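PDB 3SYJ: adhesion and penetration protein autotransporter from Haemophilus influenzae, which promotes bacterial adherence, aggregation and host-cell invasion through its secreted passenger domain, a beta-helix that also carries a probable serine protease. Local coordinates for residues A[559-570]-A[581-590]; A[700-711]-A[720-731]. All coordinates share one frame; numbering follows the deposited sequence.

Contact 1: A[559-570]-A[581-590]; sequences YKPTTEDRTLLL and TQTKGKLFFS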
loop_
_atom_site.group_PDB
_atom_site.type_symbol
_atom_site.label_atom_id
_atom_site.label_comp_id
_atom_site.label_asym_id
_atom_site.label_seq_id
_atom_site.Cartn_x
_atom_site.Cartn_y
_atom_site.Cartn_z
ATOM N N TYR A 559 -23.321 -20.678 17.791
ATOM C CA TYR A 559 -23.685 -22.071 17.584
ATOM C C TYR A 559 -22.745 -22.960 18.397
ATOM O O TYR A 559 -21.543 -23.010 18.146
ATOM C CB TYR A 559 -23.638 -22.439 16.097
ATOM C CG TYR A 559 -23.971 -23.888 15.821
ATOM C CD1 TYR A 559 -25.106 -24.470 16.360
ATOM C CD2 TYR A 559 -23.152 -24.673 15.019
ATOM C CE1 TYR A 559 -25.420 -25.792 16.118
ATOM C CE2 TYR A 559 -23.457 -26.001 14.765
ATOM C CZ TYR A 559 -24.596 -26.556 15.321
ATOM O OH TYR A 559 -24.916 -27.877 15.084
ATOM N N LYS A 560 -23.307 -23.658 19.377
ATOM C CA LYS A 560 -22.507 -24.426 20.321
ATOM C C LYS A 560 -23.176 -25.758 20.640
ATOM O O LYS A 560 -23.759 -25.930 21.716
ATOM C CB LYS A 560 -22.295 -23.610 21.609
ATOM C CG LYS A 560 -21.563 -24.365 22.720
ATOM C CD LYS A 560 -20.918 -23.429 23.743
ATOM C CE LYS A 560 -21.949 -22.638 24.540
ATOM N NZ LYS A 560 -21.313 -21.666 25.496
ATOM N N PRO A 561 -23.114 -26.705 19.694
ATOM C CA PRO A 561 -23.701 -28.035 19.882
ATOM C C PRO A 561 -22.824 -28.843 20.825
ATOM O O PRO A 561 -21.711 -28.405 21.112
ATOM C CB PRO A 561 -23.629 -28.629 18.477
ATOM C CG PRO A 561 -22.445 -27.946 17.869
ATOM C CD PRO A 561 -22.601 -26.533 18.325
ATOM N N THR A 562 -23.304 -29.994 21.291
ATOM C CA THR A 562 -22.532 -30.824 22.217
ATOM C C THR A 562 -21.572 -31.761 21.496
ATOM O O THR A 562 -20.518 -32.113 22.025
ATOM C CB THR A 562 -23.444 -31.705 23.092
ATOM O OG1 THR A 562 -24.236 -32.551 22.245
ATOM C CG2 THR A 562 -24.353 -30.852 23.978
ATOM N N THR A 563 -21.944 -32.172 20.291
ATOM C CA THR A 563 -21.200 -33.202 19.584
ATOM C C THR A 563 -20.745 -32.718 18.219
ATOM O O THR A 563 -21.366 -31.846 17.614
ATOM C CB THR A 563 -22.048 -34.488 19.433
ATOM O OG1 THR A 563 -22.379 -34.988 20.733
ATOM C CG2 THR A 563 -21.295 -35.566 18.658
ATOM N N GLU A 564 -19.651 -33.292 17.738
ATOM C CA GLU A 564 -19.083 -32.902 16.460
ATOM C C GLU A 564 -20.065 -33.141 15.304
ATOM O O GLU A 564 -20.029 -32.442 14.291
ATOM C CB GLU A 564 -17.760 -33.644 16.238
ATOM C CG GLU A 564 -16.710 -33.396 17.335
ATOM C CD GLU A 564 -17.033 -34.076 18.674
ATOM O OE1 GLU A 564 -17.522 -35.229 18.671
ATOM O OE2 GLU A 564 -16.785 -33.461 19.737
ATOM N N ASP A 565 -20.962 -34.108 15.470
ATOM C CA ASP A 565 -21.898 -34.472 14.407
ATOM C C ASP A 565 -23.282 -33.834 14.554
ATOM O O ASP A 565 -24.291 -34.540 14.604
ATOM C CB ASP A 565 -22.045 -35.995 14.322
ATOM C CG ASP A 565 -22.619 -36.452 12.988
ATOM O OD1 ASP A 565 -22.967 -35.574 12.167
ATOM O OD2 ASP A 565 -22.721 -37.681 12.757
ATOM N N ARG A 566 -23.327 -32.508 14.625
ATOM C CA ARG A 566 -24.591 -31.782 14.686
ATOM C C ARG A 566 -24.536 -30.642 13.690
ATOM O O ARG A 566 -23.536 -29.939 13.616
ATOM C CB ARG A 566 -24.835 -31.224 16.088
ATOM C CG ARG A 566 -24.864 -32.268 17.187
ATOM C CD ARG A 566 -26.011 -33.249 17.006
ATOM N NE ARG A 566 -26.471 -33.758 18.296
ATOM C CZ ARG A 566 -26.135 -34.943 18.797
ATOM N NH1 ARG A 566 -25.341 -35.758 18.108
ATOM N NH2 ARG A 566 -26.599 -35.315 19.985
ATOM N N THR A 567 -25.600 -30.453 12.922
ATOM C CA THR A 567 -25.583 -29.443 11.872
ATOM C C THR A 567 -26.643 -28.384 12.080
ATOM O O THR A 567 -27.768 -28.686 12.474
ATOM C CB THR A 567 -25.788 -30.068 10.483
ATOM O OG1 THR A 567 -24.756 -31.026 10.245
ATOM C CG2 THR A 567 -25.750 -29.005 9.400
ATOM N N LEU A 568 -26.260 -27.142 11.818
ATOM C CA LEU A 568 -27.184 -26.022 11.808
ATOM C C LEU A 568 -27.225 -25.437 10.401
ATOM O O LEU A 568 -26.206 -25.000 9.866
ATOM C CB LEU A 568 -26.751 -24.950 12.817
ATOM C CG LEU A 568 -27.525 -23.623 12.840
ATOM C CD1 LEU A 568 -29.028 -23.843 12.965
ATOM C CD2 LEU A 568 -27.019 -22.721 13.977
ATOM N N LEU A 569 -28.405 -25.443 9.798
ATOM C CA LEU A 569 -28.564 -24.878 8.474
ATOM C C LEU A 569 -29.193 -23.496 8.566
ATOM O O LEU A 569 -30.262 -23.329 9.152
ATOM C CB LEU A 569 -29.424 -25.798 7.601
ATOM C CG LEU A 569 -29.982 -25.205 6.298
ATOM C CD1 LEU A 569 -28.859 -24.772 5.365
ATOM C CD2 LEU A 569 -30.919 -26.195 5.597
ATOM N N LEU A 570 -28.518 -22.504 7.999
ATOM C CA LEU A 570 -29.095 -21.173 7.869
ATOM C C LEU A 570 -29.377 -20.907 6.395
ATOM O O LEU A 570 -28.452 -20.802 5.585
ATOM C CB LEU A 570 -28.143 -20.118 8.437
ATOM C CG LEU A 570 -27.708 -20.391 9.878
ATOM C CD1 LEU A 570 -26.596 -19.451 10.310
ATOM C CD2 LEU A 570 -28.900 -20.282 10.810
ATOM N N THR A 581 -20.395 -16.971 16.030
ATOM C CA THR A 581 -19.384 -17.836 16.633
ATOM C C THR A 581 -19.775 -19.309 16.564
ATOM O O THR A 581 -20.892 -19.684 16.925
ATOM C CB THR A 581 -19.163 -17.460 18.113
ATOM O OG1 THR A 581 -18.698 -16.108 18.189
ATOM C CG2 THR A 581 -18.146 -18.402 18.771
ATOM N N GLN A 582 -18.851 -20.145 16.108
ATOM C CA GLN A 582 -19.084 -21.583 16.102
ATOM C C GLN A 582 -18.034 -22.308 16.946
ATOM O O GLN A 582 -16.830 -22.118 16.760
ATOM C CB GLN A 582 -19.083 -22.118 14.673
ATOM C CG GLN A 582 -19.327 -23.607 14.581
ATOM C CD GLN A 582 -19.248 -24.114 13.159
ATOM O OE1 GLN A 582 -18.954 -23.356 12.235
ATOM N NE2 GLN A 582 -19.506 -25.402 12.973
ATOM N N THR A 583 -18.486 -23.141 17.874
ATOM C CA THR A 583 -17.561 -23.846 18.755
ATOM C C THR A 583 -17.384 -25.305 18.363
ATOM O O THR A 583 -16.433 -25.952 18.790
ATOM C CB THR A 583 -18.023 -23.791 20.216
ATOM O OG1 THR A 583 -19.266 -24.490 20.347
ATOM C CG2 THR A 583 -18.211 -22.345 20.663
ATOM N N LYS A 584 -18.295 -25.822 17.548
ATOM C CA LYS A 584 -18.285 -27.239 17.214
ATOM C C LYS A 584 -19.355 -27.549 16.175
ATOM O O LYS A 584 -20.121 -26.673 15.785
ATOM C CB LYS A 584 -18.537 -28.066 18.478
ATOM C CG LYS A 584 -18.154 -29.530 18.363
ATOM C CD LYS A 584 -18.468 -30.270 19.647
ATOM C CE LYS A 584 -17.724 -29.656 20.815
ATOM N NZ LYS A 584 -17.753 -30.536 22.013
ATOM N N GLY A 585 -19.407 -28.796 15.725
ATOM C CA GLY A 585 -20.466 -29.230 14.836
ATOM C C GLY A 585 -20.307 -28.681 13.439
ATOM O O GLY A 585 -19.215 -28.283 13.043
ATOM N N LYS A 586 -21.405 -28.669 12.691
ATOM C CA LYS A 586 -21.386 -28.202 11.314
ATOM C C LYS A 586 -22.355 -27.047 11.124
ATOM O O LYS A 586 -23.501 -27.107 11.571
ATOM C CB LYS A 586 -21.699 -29.348 10.345
ATOM C CG LYS A 586 -20.682 -30.478 10.409
ATOM C CD LYS A 586 -20.916 -31.513 9.325
ATOM C CE LYS A 586 -22.126 -32.387 9.623
ATOM N NZ LYS A 586 -21.781 -33.579 10.442
ATOM N N LEU A 587 -21.878 -25.995 10.463
ATOM C CA LEU A 587 -22.674 -24.797 10.239
ATOM C C LEU A 587 -22.709 -24.475 8.746
ATOM O O LEU A 587 -21.667 -24.236 8.136
ATOM C CB LEU A 587 -22.089 -23.625 11.032
ATOM C CG LEU A 587 -22.767 -22.261 10.910
ATOM C CD1 LEU A 587 -24.213 -22.330 11.383
ATOM C CD2 LEU A 587 -21.990 -21.221 11.702
ATOM N N PHE A 588 -23.907 -24.479 8.163
ATOM C CA PHE A 588 -24.065 -24.244 6.728
ATOM C C PHE A 588 -24.739 -22.916 6.460
ATOM O O PHE A 588 -25.802 -22.634 7.009
ATOM C CB PHE A 588 -24.895 -25.362 6.073
ATOM C CG PHE A 588 -24.083 -26.553 5.635
ATOM C CD1 PHE A 588 -23.457 -27.362 6.568
ATOM C CD2 PHE A 588 -23.953 -26.869 4.294
ATOM C CE1 PHE A 588 -22.710 -28.459 6.169
ATOM C CE2 PHE A 588 -23.211 -27.966 3.891
ATOM C CZ PHE A 588 -22.593 -28.761 4.830
ATOM N N PHE A 589 -24.108 -22.097 5.626
ATOM C CA PHE A 589 -24.757 -20.916 5.063
ATOM C C PHE A 589 -25.168 -21.284 3.650
ATOM O O PHE A 589 -24.325 -21.630 2.822
ATOM C CB PHE A 589 -23.807 -19.720 5.032
ATOM C CG PHE A 589 -23.318 -19.293 6.385
ATOM C CD1 PHE A 589 -23.947 -18.267 7.073
ATOM C CD2 PHE A 589 -22.225 -19.912 6.963
ATOM C CE1 PHE A 589 -23.493 -17.867 8.320
ATOM C CE2 PHE A 589 -21.766 -19.527 8.201
ATOM C CZ PHE A 589 -22.402 -18.500 8.887
ATOM N N SER A 590 -26.464 -21.232 3.371
ATOM C CA SER A 590 -26.959 -21.770 2.113
ATOM C C SER A 590 -28.139 -20.980 1.567
ATOM O O SER A 590 -28.855 -20.310 2.313
ATOM C CB SER A 590 -27.377 -23.231 2.313
ATOM O OG SER A 590 -27.795 -23.827 1.093
#
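L568 and L587 run alongside each other on the face they share with L570 and F589, with L568 CD2 3.8 Å from L587 CD1. That same CD1 also meets L570 CD1, which reaches on to the F589 ring at CE1. Nearer the turn, Y559 brings its ring edge against Q582 CG and G585, its CE2 3.4 Å from K586 O. CG of Y559 stands opposite the backbone N (chi1 178°), which slots the ring between P561 CD, over the centre of one face, and L568 CB on the other. On the other face of the strands, L569 and F588 are covered by strand 669-675; at its partly exposed end K586 NZ meets D565 OD1 at 2.9 Å from above the carboxylate plane. D565 OD2 forms a salt bridge with K535, just before strand 536-539. K584 NZ bonds to T562 O at 3.2 Å, with E564 OE2 in a long salt bridge. Q582 NE2 bonds to S638 O and K584 O. Strands 567-570 and 586-589 run parallel, 12° apart, their pairing resuming after a turn four residues longer in 559-570. Such stacking of successive rungs is characteristic of a parallel beta-helix, the fold of this passenger domain.

Contact 2: A[700-711]-A[720-731]; sequences KTQINGSINLTD and LAKLNGNVTLTN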
loop_
_atom_site.group_PDB
_atom_site.type_symbol
_atom_site.label_atom_id
_atom_site.label_comp_id
_atom_site.label_asym_id
_atom_site.label_seq_id
_atom_site.Cartn_x
_atom_site.Cartn_y
_atom_site.Cartn_z
ATOM N N LYS A 700 -21.512 -17.270 -8.331
ATOM C CA LYS A 700 -20.199 -17.349 -7.708
ATOM C C LYS A 700 -20.209 -16.502 -6.440
ATOM O O LYS A 700 -20.315 -15.279 -6.499
ATOM C CB LYS A 700 -19.115 -16.836 -8.656
ATOM C CG LYS A 700 -18.844 -17.735 -9.846
ATOM C CD LYS A 700 -17.655 -17.248 -10.654
ATOM C CE LYS A 700 -17.564 -17.974 -11.997
ATOM N NZ LYS A 700 -16.451 -17.434 -12.837
ATOM N N THR A 701 -20.087 -17.154 -5.294
ATOM C CA THR A 701 -20.181 -16.463 -4.017
ATOM C C THR A 701 -19.117 -15.379 -3.855
ATOM O O THR A 701 -17.921 -15.648 -3.965
ATOM C CB THR A 701 -20.035 -17.449 -2.865
ATOM O OG1 THR A 701 -21.009 -18.492 -3.018
ATOM C CG2 THR A 701 -20.230 -16.739 -1.540
ATOM N N GLN A 702 -19.554 -14.154 -3.595
ATOM C CA GLN A 702 -18.622 -13.082 -3.276
ATOM C C GLN A 702 -18.363 -13.101 -1.784
ATOM O O GLN A 702 -19.233 -12.722 -0.994
ATOM C CB GLN A 702 -19.185 -11.715 -3.675
ATOM C CG GLN A 702 -19.608 -11.610 -5.115
ATOM C CD GLN A 702 -18.484 -11.935 -6.084
ATOM O OE1 GLN A 702 -17.418 -11.314 -6.059
ATOM N NE2 GLN A 702 -18.726 -12.903 -6.956
ATOM N N ILE A 703 -17.175 -13.556 -1.398
ATOM C CA ILE A 703 -16.755 -13.525 -0.001
ATOM C C ILE A 703 -16.131 -12.168 0.290
ATOM O O ILE A 703 -14.987 -11.908 -0.088
ATOM C CB ILE A 703 -15.721 -14.625 0.306
ATOM C CG1 ILE A 703 -16.246 -16.003 -0.122
ATOM C CG2 ILE A 703 -15.356 -14.612 1.777
ATOM C CD1 ILE A 703 -15.141 -17.025 -0.382
ATOM N N ASN A 704 -16.882 -11.303 0.962
ATOM C CA ASN A 704 -16.459 -9.923 1.160
ATOM C C ASN A 704 -15.892 -9.660 2.551
ATOM O O ASN A 704 -16.573 -9.135 3.440
ATOM C CB ASN A 704 -17.607 -8.965 0.827
ATOM C CG ASN A 704 -18.021 -9.047 -0.640
ATOM O OD1 ASN A 704 -17.199 -9.333 -1.514
ATOM N ND2 ASN A 704 -19.299 -8.805 -0.912
ATOM N N GLY A 705 -14.630 -10.030 2.727
ATOM C CA GLY A 705 -13.956 -9.897 4.002
ATOM C C GLY A 705 -12.581 -10.514 3.908
ATOM O O GLY A 705 -12.147 -10.933 2.836
ATOM N N SER A 706 -11.885 -10.572 5.032
ATOM C CA SER A 706 -10.562 -11.168 5.049
ATOM C C SER A 706 -10.624 -12.449 5.842
ATOM O O SER A 706 -11.600 -12.702 6.542
ATOM C CB SER A 706 -9.570 -10.215 5.699
ATOM O OG SER A 706 -10.044 -9.854 6.987
ATOM N N ILE A 707 -9.583 -13.261 5.731
ATOM C CA ILE A 707 -9.550 -14.528 6.433
ATOM C C ILE A 707 -8.285 -14.668 7.266
ATOM O O ILE A 707 -7.175 -14.494 6.773
ATOM C CB ILE A 707 -9.663 -15.715 5.458
ATOM C CG1 ILE A 707 -10.917 -15.574 4.594
ATOM C CG2 ILE A 707 -9.679 -17.042 6.223
ATOM C CD1 ILE A 707 -11.122 -16.722 3.627
ATOM N N ASN A 708 -8.463 -14.973 8.541
ATOM C CA ASN A 708 -7.333 -15.258 9.399
ATOM C C ASN A 708 -7.406 -16.674 9.914
ATOM O O ASN A 708 -8.403 -17.072 10.519
ATOM C CB ASN A 708 -7.284 -14.286 10.567
ATOM C CG ASN A 708 -6.734 -12.947 10.173
ATOM O OD1 ASN A 708 -5.802 -12.445 10.799
ATOM N ND2 ASN A 708 -7.290 -12.362 9.118
ATOM N N LEU A 709 -6.347 -17.432 9.662
ATOM C CA LEU A 709 -6.221 -18.785 10.171
ATOM C C LEU A 709 -5.120 -18.843 11.221
ATOM O O LEU A 709 -4.023 -18.314 11.014
ATOM C CB LEU A 709 -5.907 -19.757 9.034
ATOM C CG LEU A 709 -6.846 -19.724 7.836
ATOM C CD1 LEU A 709 -6.444 -20.787 6.833
ATOM C CD2 LEU A 709 -8.270 -19.942 8.295
ATOM N N THR A 710 -5.414 -19.479 12.350
ATOM C CA THR A 710 -4.419 -19.660 13.399
ATOM C C THR A 710 -4.376 -21.125 13.813
ATOM O O THR A 710 -5.162 -21.936 13.323
ATOM C CB THR A 710 -4.691 -18.756 14.624
ATOM O OG1 THR A 710 -5.926 -19.135 15.247
ATOM C CG2 THR A 710 -4.770 -17.292 14.200
ATOM N N ASP A 711 -3.442 -21.461 14.697
ATOM C CA ASP A 711 -3.309 -22.821 15.203
ATOM C C ASP A 711 -3.270 -23.837 14.072
ATOM O O ASP A 711 -2.425 -23.741 13.190
ATOM C CB ASP A 711 -4.444 -23.123 16.177
ATOM C CG ASP A 711 -4.671 -21.993 17.160
ATOM O OD1 ASP A 711 -3.694 -21.576 17.819
ATOM O OD2 ASP A 711 -5.818 -21.512 17.265
ATOM N N LEU A 720 -17.299 -22.257 -7.382
ATOM C CA LEU A 720 -18.093 -21.060 -7.633
ATOM C C LEU A 720 -18.014 -20.092 -6.458
ATOM O O LEU A 720 -18.984 -19.886 -5.720
ATOM C CB LEU A 720 -19.540 -21.450 -7.915
ATOM C CG LEU A 720 -19.700 -22.362 -9.130
ATOM C CD1 LEU A 720 -21.158 -22.702 -9.372
ATOM C CD2 LEU A 720 -19.092 -21.700 -10.350
ATOM N N ALA A 721 -16.836 -19.510 -6.290
ATOM C CA ALA A 721 -16.578 -18.628 -5.167
ATOM C C ALA A 721 -15.442 -17.683 -5.511
ATOM O O ALA A 721 -14.521 -18.035 -6.256
ATOM C CB ALA A 721 -16.233 -19.433 -3.925
ATOM N N LYS A 722 -15.530 -16.475 -4.969
ATOM C CA LYS A 722 -14.522 -15.455 -5.173
ATOM C C LYS A 722 -14.249 -14.759 -3.847
ATOM O O LYS A 722 -15.150 -14.173 -3.241
ATOM C CB LYS A 722 -15.001 -14.450 -6.218
ATOM C CG LYS A 722 -14.046 -13.305 -6.484
ATOM C CD LYS A 722 -14.617 -12.398 -7.557
ATOM C CE LYS A 722 -13.634 -11.332 -7.986
ATOM N NZ LYS A 722 -14.169 -10.570 -9.157
ATOM N N LEU A 723 -13.005 -14.846 -3.391
ATOM C CA LEU A 723 -12.588 -14.182 -2.165
ATOM C C LEU A 723 -12.183 -12.749 -2.466
ATOM O O LEU A 723 -11.208 -12.507 -3.174
ATOM C CB LEU A 723 -11.427 -14.934 -1.516
ATOM C CG LEU A 723 -10.862 -14.409 -0.193
ATOM C CD1 LEU A 723 -11.948 -14.133 0.849
ATOM C CD2 LEU A 723 -9.848 -15.392 0.362
ATOM N N ASN A 724 -12.949 -11.797 -1.945
ATOM C CA ASN A 724 -12.611 -10.393 -2.093
ATOM C C ASN A 724 -11.998 -9.895 -0.795
ATOM O O ASN A 724 -12.629 -9.158 -0.037
ATOM C CB ASN A 724 -13.852 -9.583 -2.465
ATOM C CG ASN A 724 -14.433 -9.992 -3.815
ATOM O OD1 ASN A 724 -13.720 -10.061 -4.818
ATOM N ND2 ASN A 724 -15.731 -10.264 -3.843
ATOM N N GLY A 725 -10.767 -10.327 -0.535
ATOM C CA GLY A 725 -10.074 -9.989 0.696
ATOM C C GLY A 725 -8.758 -10.736 0.825
ATOM O O GLY A 725 -8.407 -11.543 -0.039
ATOM N N ASN A 726 -8.027 -10.458 1.903
ATOM C CA ASN A 726 -6.728 -11.087 2.151
ATOM C C ASN A 726 -6.848 -12.337 3.018
ATOM O O ASN A 726 -7.833 -12.522 3.728
ATOM C CB ASN A 726 -5.766 -10.108 2.833
ATOM C CG ASN A 726 -5.703 -8.759 2.140
ATOM O OD1 ASN A 726 -5.588 -8.672 0.917
ATOM N ND2 ASN A 726 -5.770 -7.692 2.929
ATOM N N VAL A 727 -5.832 -13.189 2.958
ATOM C CA VAL A 727 -5.730 -14.322 3.862
ATOM C C VAL A 727 -4.437 -14.195 4.661
ATOM O O VAL A 727 -3.387 -13.859 4.111
ATOM C CB VAL A 727 -5.721 -15.663 3.107
ATOM C CG1 VAL A 727 -5.600 -16.824 4.083
ATOM C CG2 VAL A 727 -6.967 -15.806 2.244
ATOM N N THR A 728 -4.526 -14.461 5.961
ATOM C CA THR A 728 -3.368 -14.424 6.845
ATOM C C THR A 728 -3.271 -15.717 7.652
ATOM O O THR A 728 -4.252 -16.173 8.234
ATOM C CB THR A 728 -3.453 -13.235 7.793
ATOM O OG1 THR A 728 -3.537 -12.031 7.022
ATOM C CG2 THR A 728 -2.229 -13.175 8.690
ATOM N N LEU A 729 -2.089 -16.314 7.684
ATOM C CA LEU A 729 -1.937 -17.611 8.318
ATOM C C LEU A 729 -0.793 -17.604 9.307
ATOM O O LEU A 729 0.238 -16.982 9.071
ATOM C CB LEU A 729 -1.703 -18.701 7.272
ATOM C CG LEU A 729 -2.784 -18.864 6.212
ATOM C CD1 LEU A 729 -2.540 -17.876 5.096
ATOM C CD2 LEU A 729 -2.782 -20.283 5.684
ATOM N N THR A 730 -0.986 -18.307 10.416
ATOM C CA THR A 730 0.036 -18.425 11.440
ATOM C C THR A 730 0.049 -19.857 11.946
ATOM O O THR A 730 -0.794 -20.664 11.552
ATOM C CB THR A 730 -0.247 -17.482 12.620
ATOM O OG1 THR A 730 -1.533 -17.789 13.171
ATOM C CG2 THR A 730 -0.233 -16.035 12.166
ATOM N N ASN A 731 1.003 -20.172 12.815
ATOM C CA ASN A 731 1.064 -21.492 13.418
ATOM C C ASN A 731 1.174 -22.576 12.354
ATOM O O ASN A 731 2.064 -22.520 11.512
ATOM C CB ASN A 731 -0.154 -21.713 14.314
ATOM C CG ASN A 731 -0.222 -20.709 15.451
ATOM O OD1 ASN A 731 0.736 -20.556 16.206
ATOM N ND2 ASN A 731 -1.349 -20.015 15.574
HETATM O O HOH W 1 -5.888 -11.229 6.557
#
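Q702, N704 and N724 all turn CG opposite their carbonyl carbon, and the further bend of Q702 at chi2 (-57°) swings its amide round to N724. There ND2 of N724 spends both of its protons: one goes to N704 OD1 at 2.9 Å, almost straight on to the C=O, the other to Q702 OE1 at 3.0 Å, tilted from that carbonyl plane. The amides of N704 and N724 lie side by side and nearly coplanar, 24° apart, while Q702 NE2 bonds back to K700 O, which restrains the rotation of the glutamine amide. The aliphatic chain of K722 crosses Q702, its CD 3.4 Å from OE1. On the inward side L723, its CG opposite the backbone N (chi1 -179°), spreads its two methyls: CD1 touches I703 CG2 at 3.6 Å and CD2 touches I707 CD1 at 3.7 Å. Farther along, L709 CD1 meets L729 CD2, and F735 packs against L709, V727 and L729. Backbone hydrogen bonds of the parallel type join both strand pairs, and the bend between them is spanned by G725 CA approaching G705 O at 3.1 Å. Outside, a water touches T728 OG1 and, weakly, N708 ND2. An aliphatic stack inside and a polar outer face, here with an Asn-Asn pair between two coils, are characteristic of a parallel beta-helix.

Both contacts join neighbouring coils of the same beta-solenoid, contact 1 preceding contact 2 along the chain, with centres about 20 Å apart and nearest atoms about 7 Å apart, so the two do not touch. Contact 2 keeps one register through both strand pairs, while contact 1 shifts by four residues across its turn. Contact 1 is the more buried and adds aromatic rings to its aliphatic stack; more of contact 2 is partly exposed, and the side chains its segments put inside are aliphatic, with F735 added from a neighbouring strand. Outside, contact 1 has two lysine-carboxylate pairs, one of them long, while contact 2 adds amide-to-amide bonds and a weakly held water to its backbone ladder.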